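VWFA domain-containing protein (Alicyclobacillus acidocaldarius subsp. acidocaldarius, PDB 3RAG) is of unknown function but has a von Willebrand factor type A fold with a bound sodium ion, and may bind metal ions and partner proteins. Local coordinates at residues A[19-24]-A[57-62]; A[68-73]-A[87-92]; A[185-190]-A[218-223]. One frame throughout, in Å; residues are numbered along the deposited sequence.

Contact 1: residues A[19-24]-A[57-62]; sequences GCSNIG and YQEAHS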
# COMPACT_ATOMS: atom_id res chain seq x y z
N GLY A 19 -13.79 -7.72 2.72
CA GLY A 19 -14.93 -7.64 1.81
C GLY A 19 -15.22 -6.24 1.32
O GLY A 19 -14.78 -5.27 1.94
N CYS A 20 -16.01 -6.13 0.26
CA CYS A 20 -16.29 -4.85 -0.38
C CYS A 20 -16.93 -3.82 0.56
O CYS A 20 -17.63 -4.17 1.52
CB CYS A 20 -17.22 -5.05 -1.57
SG CYS A 20 -18.72 -5.96 -1.13
N SER A 21 -16.69 -2.54 0.28
CA SER A 21 -17.29 -1.47 1.09
C SER A 21 -18.80 -1.59 1.13
O SER A 21 -19.44 -2.04 0.17
CB SER A 21 -16.91 -0.09 0.56
OG SER A 21 -17.50 0.17 -0.72
N ASN A 22 -19.41 -1.16 2.24
CA ASN A 22 -20.85 -1.22 2.34
C ASN A 22 -21.42 0.04 2.96
O ASN A 22 -22.60 0.08 3.28
CB ASN A 22 -21.31 -2.48 3.08
CG ASN A 22 -20.77 -2.54 4.50
OD1 ASN A 22 -20.30 -1.54 5.03
ND2 ASN A 22 -20.80 -3.72 5.10
N ILE A 23 -20.59 1.06 3.14
CA ILE A 23 -21.10 2.34 3.65
C ILE A 23 -20.19 3.44 3.11
O ILE A 23 -18.99 3.24 2.93
CB ILE A 23 -21.19 2.36 5.20
CG1 ILE A 23 -21.79 3.69 5.68
CG2 ILE A 23 -19.81 2.13 5.82
CD1 ILE A 23 -22.29 3.65 7.13
N GLY A 24 -20.78 4.59 2.79
CA GLY A 24 -19.94 5.69 2.34
C GLY A 24 -19.62 5.65 0.85
O GLY A 24 -20.13 4.81 0.10
N TYR A 57 -14.93 -9.59 -3.63
CA TYR A 57 -13.71 -8.90 -4.02
C TYR A 57 -13.70 -8.33 -5.44
O TYR A 57 -12.64 -8.03 -5.96
CB TYR A 57 -12.47 -9.80 -3.78
CG TYR A 57 -12.31 -10.09 -2.30
CD1 TYR A 57 -12.27 -9.05 -1.39
CD2 TYR A 57 -12.26 -11.40 -1.83
CE1 TYR A 57 -12.17 -9.30 -0.01
CE2 TYR A 57 -12.15 -11.67 -0.46
CZ TYR A 57 -12.09 -10.60 0.44
OH TYR A 57 -11.98 -10.84 1.80
N GLN A 58 -14.86 -8.19 -6.08
CA GLN A 58 -14.87 -7.45 -7.35
C GLN A 58 -14.33 -6.06 -7.05
O GLN A 58 -13.42 -5.59 -7.74
CB GLN A 58 -16.29 -7.32 -7.92
CG GLN A 58 -16.96 -8.61 -8.38
CD GLN A 58 -16.31 -9.22 -9.63
OE1 GLN A 58 -15.44 -8.62 -10.25
NE2 GLN A 58 -16.74 -10.41 -9.99
N GLU A 59 -14.89 -5.40 -6.03
CA GLU A 59 -14.47 -4.04 -5.72
C GLU A 59 -12.97 -3.96 -5.47
O GLU A 59 -12.29 -3.06 -5.96
CB GLU A 59 -15.22 -3.51 -4.49
CG GLU A 59 -14.91 -2.03 -4.22
CD GLU A 59 -15.57 -1.57 -2.95
OE1 GLU A 59 -16.62 -0.89 -3.02
OE2 GLU A 59 -15.05 -1.95 -1.88
N ALA A 60 -12.44 -4.90 -4.71
CA ALA A 60 -10.98 -4.94 -4.46
C ALA A 60 -10.18 -4.92 -5.77
O ALA A 60 -9.20 -4.19 -5.90
CB ALA A 60 -10.59 -6.17 -3.63
N HIS A 61 -10.62 -5.71 -6.74
CA HIS A 61 -9.96 -5.74 -8.04
C HIS A 61 -10.07 -4.38 -8.75
O HIS A 61 -9.09 -3.91 -9.34
CB HIS A 61 -10.49 -6.89 -8.92
CG HIS A 61 -9.74 -8.17 -8.71
ND1 HIS A 61 -10.21 -9.22 -7.95
CD2 HIS A 61 -8.49 -8.54 -9.11
CE1 HIS A 61 -9.31 -10.19 -7.93
NE2 HIS A 61 -8.26 -9.80 -8.62
N SER A 62 -11.26 -3.78 -8.67
CA SER A 62 -11.46 -2.47 -9.30
C SER A 62 -10.65 -1.37 -8.62
O SER A 62 -10.17 -0.44 -9.27
CB SER A 62 -12.94 -2.10 -9.30
OG SER A 62 -13.64 -3.06 -10.08
O HOH W 1 -19.07 -2.13 -2.61

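Contact 2: residues A[68-73]-A[87-92]; sequences GGMCRI and THQTMQ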
# COMPACT_ATOMS: atom_id res chain seq x y z
N GLY A 68 -3.69 1.71 -9.84
CA GLY A 68 -2.45 1.34 -10.50
C GLY A 68 -1.66 0.27 -9.77
O GLY A 68 -0.45 0.16 -9.95
N GLY A 69 -2.34 -0.53 -8.94
CA GLY A 69 -1.65 -1.52 -8.13
C GLY A 69 -2.13 -2.95 -8.36
O GLY A 69 -2.63 -3.30 -9.44
N MSE A 70 -1.96 -3.79 -7.34
CA MSE A 70 -2.24 -5.22 -7.46
C MSE A 70 -3.30 -5.62 -6.47
O MSE A 70 -3.40 -5.01 -5.40
CB MSE A 70 -0.96 -6.04 -7.14
CG MSE A 70 0.09 -6.04 -8.24
SE MSE A 70 1.58 -7.00 -7.78
CE MSE A 70 0.97 -8.11 -6.59
N CYS A 71 -4.08 -6.64 -6.80
CA CYS A 71 -5.00 -7.25 -5.85
C CYS A 71 -4.65 -8.72 -5.71
O CYS A 71 -4.49 -9.43 -6.71
CB CYS A 71 -6.46 -7.12 -6.34
SG CYS A 71 -7.64 -8.03 -5.31
N ARG A 72 -4.52 -9.18 -4.46
CA ARG A 72 -4.34 -10.60 -4.21
C ARG A 72 -5.33 -11.00 -3.12
O ARG A 72 -5.67 -10.18 -2.27
CB ARG A 72 -2.90 -10.90 -3.75
CG ARG A 72 -1.86 -10.72 -4.87
CD ARG A 72 -2.08 -11.70 -6.02
NE ARG A 72 -1.05 -11.53 -7.05
CZ ARG A 72 -1.16 -10.74 -8.12
NH1 ARG A 72 -0.17 -10.66 -9.00
NH2 ARG A 72 -2.26 -10.02 -8.32
N ILE A 73 -5.76 -12.25 -3.16
CA ILE A 73 -6.79 -12.76 -2.26
C ILE A 73 -6.20 -13.99 -1.57
O ILE A 73 -5.85 -14.96 -2.23
CB ILE A 73 -8.07 -13.09 -3.05
CG1 ILE A 73 -8.63 -11.80 -3.67
CG2 ILE A 73 -9.11 -13.75 -2.13
CD1 ILE A 73 -9.73 -12.03 -4.73
N THR A 87 4.31 -5.31 -2.36
CA THR A 87 4.94 -4.00 -2.14
C THR A 87 6.20 -3.94 -3.00
O THR A 87 6.41 -2.99 -3.76
CB THR A 87 5.26 -3.77 -0.66
OG1 THR A 87 4.04 -3.79 0.09
CG2 THR A 87 5.94 -2.40 -0.43
N HIS A 88 7.02 -4.97 -2.91
CA HIS A 88 8.22 -5.02 -3.76
C HIS A 88 7.94 -5.08 -5.27
O HIS A 88 8.58 -4.36 -6.06
CB HIS A 88 9.17 -6.13 -3.31
CG HIS A 88 9.91 -5.80 -2.05
ND1 HIS A 88 10.91 -4.85 -2.00
CD2 HIS A 88 9.79 -6.27 -0.78
CE1 HIS A 88 11.37 -4.75 -0.77
NE2 HIS A 88 10.71 -5.61 -0.01
N GLN A 89 6.99 -5.90 -5.69
CA GLN A 89 6.74 -6.01 -7.11
C GLN A 89 6.17 -4.72 -7.71
O GLN A 89 6.57 -4.33 -8.80
CB GLN A 89 5.86 -7.24 -7.40
CG GLN A 89 5.62 -7.51 -8.84
CD GLN A 89 4.93 -8.86 -9.04
OE1 GLN A 89 4.98 -9.73 -8.17
NE2 GLN A 89 4.27 -9.02 -10.19
N THR A 90 5.25 -4.05 -7.01
CA THR A 90 4.72 -2.79 -7.53
C THR A 90 5.76 -1.65 -7.45
O THR A 90 5.82 -0.82 -8.35
CB THR A 90 3.36 -2.36 -6.83
OG1 THR A 90 3.55 -2.27 -5.40
CG2 THR A 90 2.24 -3.37 -7.13
N MSE A 91 6.59 -1.63 -6.40
CA MSE A 91 7.70 -0.67 -6.32
C MSE A 91 8.64 -0.88 -7.52
O MSE A 91 9.03 0.07 -8.21
CB MSE A 91 8.47 -0.78 -4.96
CG MSE A 91 9.76 0.10 -4.81
SE MSE A 91 10.26 0.48 -3.08
CE MSE A 91 9.21 -0.77 -2.31
N GLN A 92 8.94 -2.13 -7.80
CA GLN A 92 9.80 -2.44 -8.95
C GLN A 92 9.20 -1.95 -10.26
O GLN A 92 9.88 -1.31 -11.05
CB GLN A 92 10.11 -3.93 -9.04
CG GLN A 92 11.02 -4.25 -10.23
CD GLN A 92 11.31 -5.73 -10.39
OE1 GLN A 92 10.53 -6.59 -9.96
NE2 GLN A 92 12.43 -6.04 -11.03

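Contact 3: residues A[185-190]-A[218-223]; sequences EATRLV and IDHAAD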
# COMPACT_ATOMS: atom_id res chain seq x y z
N GLU A 185 -16.91 7.90 13.85
CA GLU A 185 -15.94 8.39 12.88
C GLU A 185 -15.67 7.41 11.74
O GLU A 185 -15.91 6.22 11.87
CB GLU A 185 -14.67 8.85 13.60
CG GLU A 185 -15.04 9.87 14.70
CD GLU A 185 -13.87 10.44 15.46
OE1 GLU A 185 -12.80 9.81 15.48
OE2 GLU A 185 -14.04 11.54 16.06
N ALA A 186 -15.17 7.93 10.62
CA ALA A 186 -14.97 7.13 9.40
C ALA A 186 -13.66 6.34 9.40
O ALA A 186 -13.57 5.24 8.84
CB ALA A 186 -15.03 8.04 8.18
N THR A 187 -12.64 6.93 10.01
CA THR A 187 -11.33 6.28 10.09
C THR A 187 -10.67 6.66 11.40
O THR A 187 -11.09 7.61 12.09
CB THR A 187 -10.37 6.72 8.96
OG1 THR A 187 -9.94 8.07 9.22
CG2 THR A 187 -11.05 6.58 7.59
N ARG A 188 -9.66 5.90 11.77
CA ARG A 188 -8.91 6.19 12.98
C ARG A 188 -7.43 6.18 12.61
O ARG A 188 -6.95 5.22 12.00
CB ARG A 188 -9.19 5.11 14.01
CG ARG A 188 -8.55 5.32 15.36
CD ARG A 188 -8.48 3.98 16.11
NE ARG A 188 -9.73 3.21 16.04
CZ ARG A 188 -10.41 2.80 17.12
NH1 ARG A 188 -11.54 2.13 16.98
NH2 ARG A 188 -9.94 3.07 18.34
N LEU A 189 -6.70 7.23 12.97
CA LEU A 189 -5.26 7.19 12.76
C LEU A 189 -4.65 6.33 13.86
O LEU A 189 -4.69 6.69 15.04
CB LEU A 189 -4.67 8.59 12.81
CG LEU A 189 -3.15 8.65 12.61
CD1 LEU A 189 -2.78 8.28 11.18
CD2 LEU A 189 -2.62 10.04 12.96
N VAL A 190 -4.09 5.18 13.49
CA VAL A 190 -3.50 4.28 14.48
C VAL A 190 -2.09 4.73 14.87
O VAL A 190 -1.72 4.75 16.06
CB VAL A 190 -3.50 2.81 13.96
CG1 VAL A 190 -2.86 1.88 14.99
CG2 VAL A 190 -4.92 2.38 13.68
N ILE A 218 -9.17 5.21 1.98
CA ILE A 218 -8.22 5.51 0.93
C ILE A 218 -7.96 7.03 0.82
O ILE A 218 -6.83 7.46 0.66
CB ILE A 218 -8.68 4.93 -0.43
CG1 ILE A 218 -8.65 3.39 -0.33
CG2 ILE A 218 -7.76 5.39 -1.56
CD1 ILE A 218 -9.25 2.68 -1.56
N ASP A 219 -9.02 7.83 0.87
CA ASP A 219 -8.85 9.29 0.84
C ASP A 219 -8.00 9.79 2.02
O ASP A 219 -7.12 10.64 1.86
CB ASP A 219 -10.22 9.97 0.88
CG ASP A 219 -10.94 9.92 -0.49
OD1 ASP A 219 -10.25 10.02 -1.55
OD2 ASP A 219 -12.18 9.82 -0.49
N HIS A 220 -8.26 9.27 3.21
CA HIS A 220 -7.44 9.64 4.37
C HIS A 220 -5.98 9.26 4.15
O HIS A 220 -5.07 10.07 4.38
CB HIS A 220 -8.02 8.98 5.64
CG HIS A 220 -7.36 9.44 6.91
ND1 HIS A 220 -7.68 8.90 8.14
CD2 HIS A 220 -6.40 10.36 7.14
CE1 HIS A 220 -6.95 9.49 9.07
NE2 HIS A 220 -6.16 10.37 8.49
N ALA A 221 -5.75 8.05 3.67
CA ALA A 221 -4.39 7.59 3.37
C ALA A 221 -3.68 8.51 2.37
O ALA A 221 -2.52 8.87 2.55
CB ALA A 221 -4.43 6.15 2.83
N ALA A 222 -4.38 8.89 1.31
CA ALA A 222 -3.75 9.73 0.29
C ALA A 222 -3.42 11.10 0.89
O ALA A 222 -2.36 11.66 0.60
CB ALA A 222 -4.66 9.89 -0.93
N ASP A 223 -4.33 11.61 1.71
CA ASP A 223 -4.10 12.87 2.42
C ASP A 223 -2.83 12.82 3.27
O ASP A 223 -2.04 13.77 3.28
CB ASP A 223 -5.29 13.24 3.33
CG ASP A 223 -6.43 13.90 2.57
OD1 ASP A 223 -6.34 14.00 1.33
OD2 ASP A 223 -7.41 14.32 3.20

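Contact 1: residues A[19-24]-A[57-62]
The carboxylate of Glu59 is held at both oxygens by Ser21. Its OE2 takes the backbone amide in a nearly straight bond (Ser21 N to Glu59 OE2 2.8 Å, 178° at the hydrogen). That donor comes from the syn side but stands 28° out of the carboxylate plane. OE1 offers its syn lone pair to the hydroxyl, with Ser21 OG to Glu59 OE1 at 2.7 Å. A water donates to Glu59 OE1 and to Ser21 O, adding a bridge beside the direct bonds. The second flat group is the Tyr57 ring, met obliquely by the backbone of Gly19, with Tyr57 CE1 3.5 Å from Gly19 N. The phenol OH is hydrogen-bonded to Ile46 O.

Glu59 reaches across because CG lies anti to its backbone N (chi1 -174°) and the chain beyond is extended. Its stem runs past Cys20, where Cys20 CB lies 3.9 Å from Glu59 CB. The two bonds fix the rotation of the carboxylate.

Segment 19-24 lies in the loop at the C-terminal end of strand 10-17. This loop borders the sodium site of Asp18, Ser144 and Ser146, in a position consistent with the metal-ion-dependent adhesion site (MIDAS) of von Willebrand A domains. The contact ties this loop to the start of helix 58-66. Pro27 of helix 27-36 touches both Ser21 and Glu59, and Tyr57 packs on Ile73 of strand 71-74.

Contact 2: residues A[68-73]-A[87-92]
Met70, a selenomethionine, points from its backbone toward helix 79-106 and meets Thr90 and Gln89 there. It crosses the Thr90 side chain at a slant and the Gln89 side chain at about a right angle. The methyl of Thr90 does most of the touching. Thr90 CG2 lies 3.6 Å from Met70 CG and 3.7 Å from Met70 SE, against the middle of the longer chain. Gln89 meets the selenium with its amide end, Met70 SE to Gln89 CD being 4.0 Å. No hydrogen bond joins the segments, and the contact is one of van der Waals packing.

The first torsion of Thr90 sorts its two branches. OG1 sits between the backbone N and the carbonyl carbon (chi1 56°), and CG2 is anti to the carbonyl carbon and faces Met70. The hydroxyl is hydrogen-bonded to Met86 O, one turn back in the helix. The buried threonine thus turns carbon to the selenomethionine while its oxygen is paired within the helix.

Met70 bends at chi3, and its terminal methyl lies over the centre of the Arg72 guanidinium, with Met70 CE 3.6 Å above that plane. The same guanidinium is tied back to its own strand by Arg72 NH2 to Cys71 O, 2.8 Å. This oxygen lies close to the guanidinium plane, but the donor stands above the carbonyl plane.

Before Met70 in the chain, Gly68 ends helix 58-66 as the C-prime residue of a Schellman motif. The chain then enters strand 71-74, which pairs in parallel with strand 40-46. This contact is one of those by which helix 79-106 packs on the edge of the sheet, as in the alpha-beta-alpha, Rossmann-like layering of von Willebrand A domains.

Contact 3: residues A[185-190]-A[218-223]
Thr187 points its side chain at the helix and meets the edge of the His220 ring. Thr187 OG1 and His220 ND1 are 2.6 Å apart, a short hydrogen bond in which either may be the donor. Thr187 OG1 lies near the ring plane, and Thr187 CB is in that plane as well, 3.6 Å from His220 ND1. With chi1 at -172° the histidine ring swings clear of the helix and its ND1 edge meets the loop.

Arg188 turns away from the helix and forms a salt bridge with Glu205. At Leu189 the touch is looser, with Leu189 CB 4.5 Å from His220 CE1 in an oblique approach. An alanine in place of His220 would probably leave the Thr187 hydroxyl without its mate and open a gap between the helix and the chain entering strand 188-194.

The contact lies at the surface. It joins the entry to strand 188-194, an outermost strand of the sheet, antiparallel to strand 172-179, to helix 214-232. Leu189 also packs on Ser175 and Ile177 of strand 172-179. On the helix, Ile218 reaches strand 10-17 and Pro27 and Ala30 of helix 27-36.

Strand 10-17 leads into contact 1, which closes a loop through helix 27-36 and strand 40-46 by joining 19-24 to the start of helix 58-66. That helix runs on to strand 71-74, where contact 2 closes a shorter loop onto helix 79-106. Contacts 1 and 2 touch: His61 packs on Ile73, and Ala60 on Cys71. Contact 3 comes much later and joins edge strand 188-194 to helix 214-232. The three loops follow in series, with no nesting or crossing. Contacts 2 and 3 involve the two outermost strands of one sheet, while contact 1 lies near the sodium site.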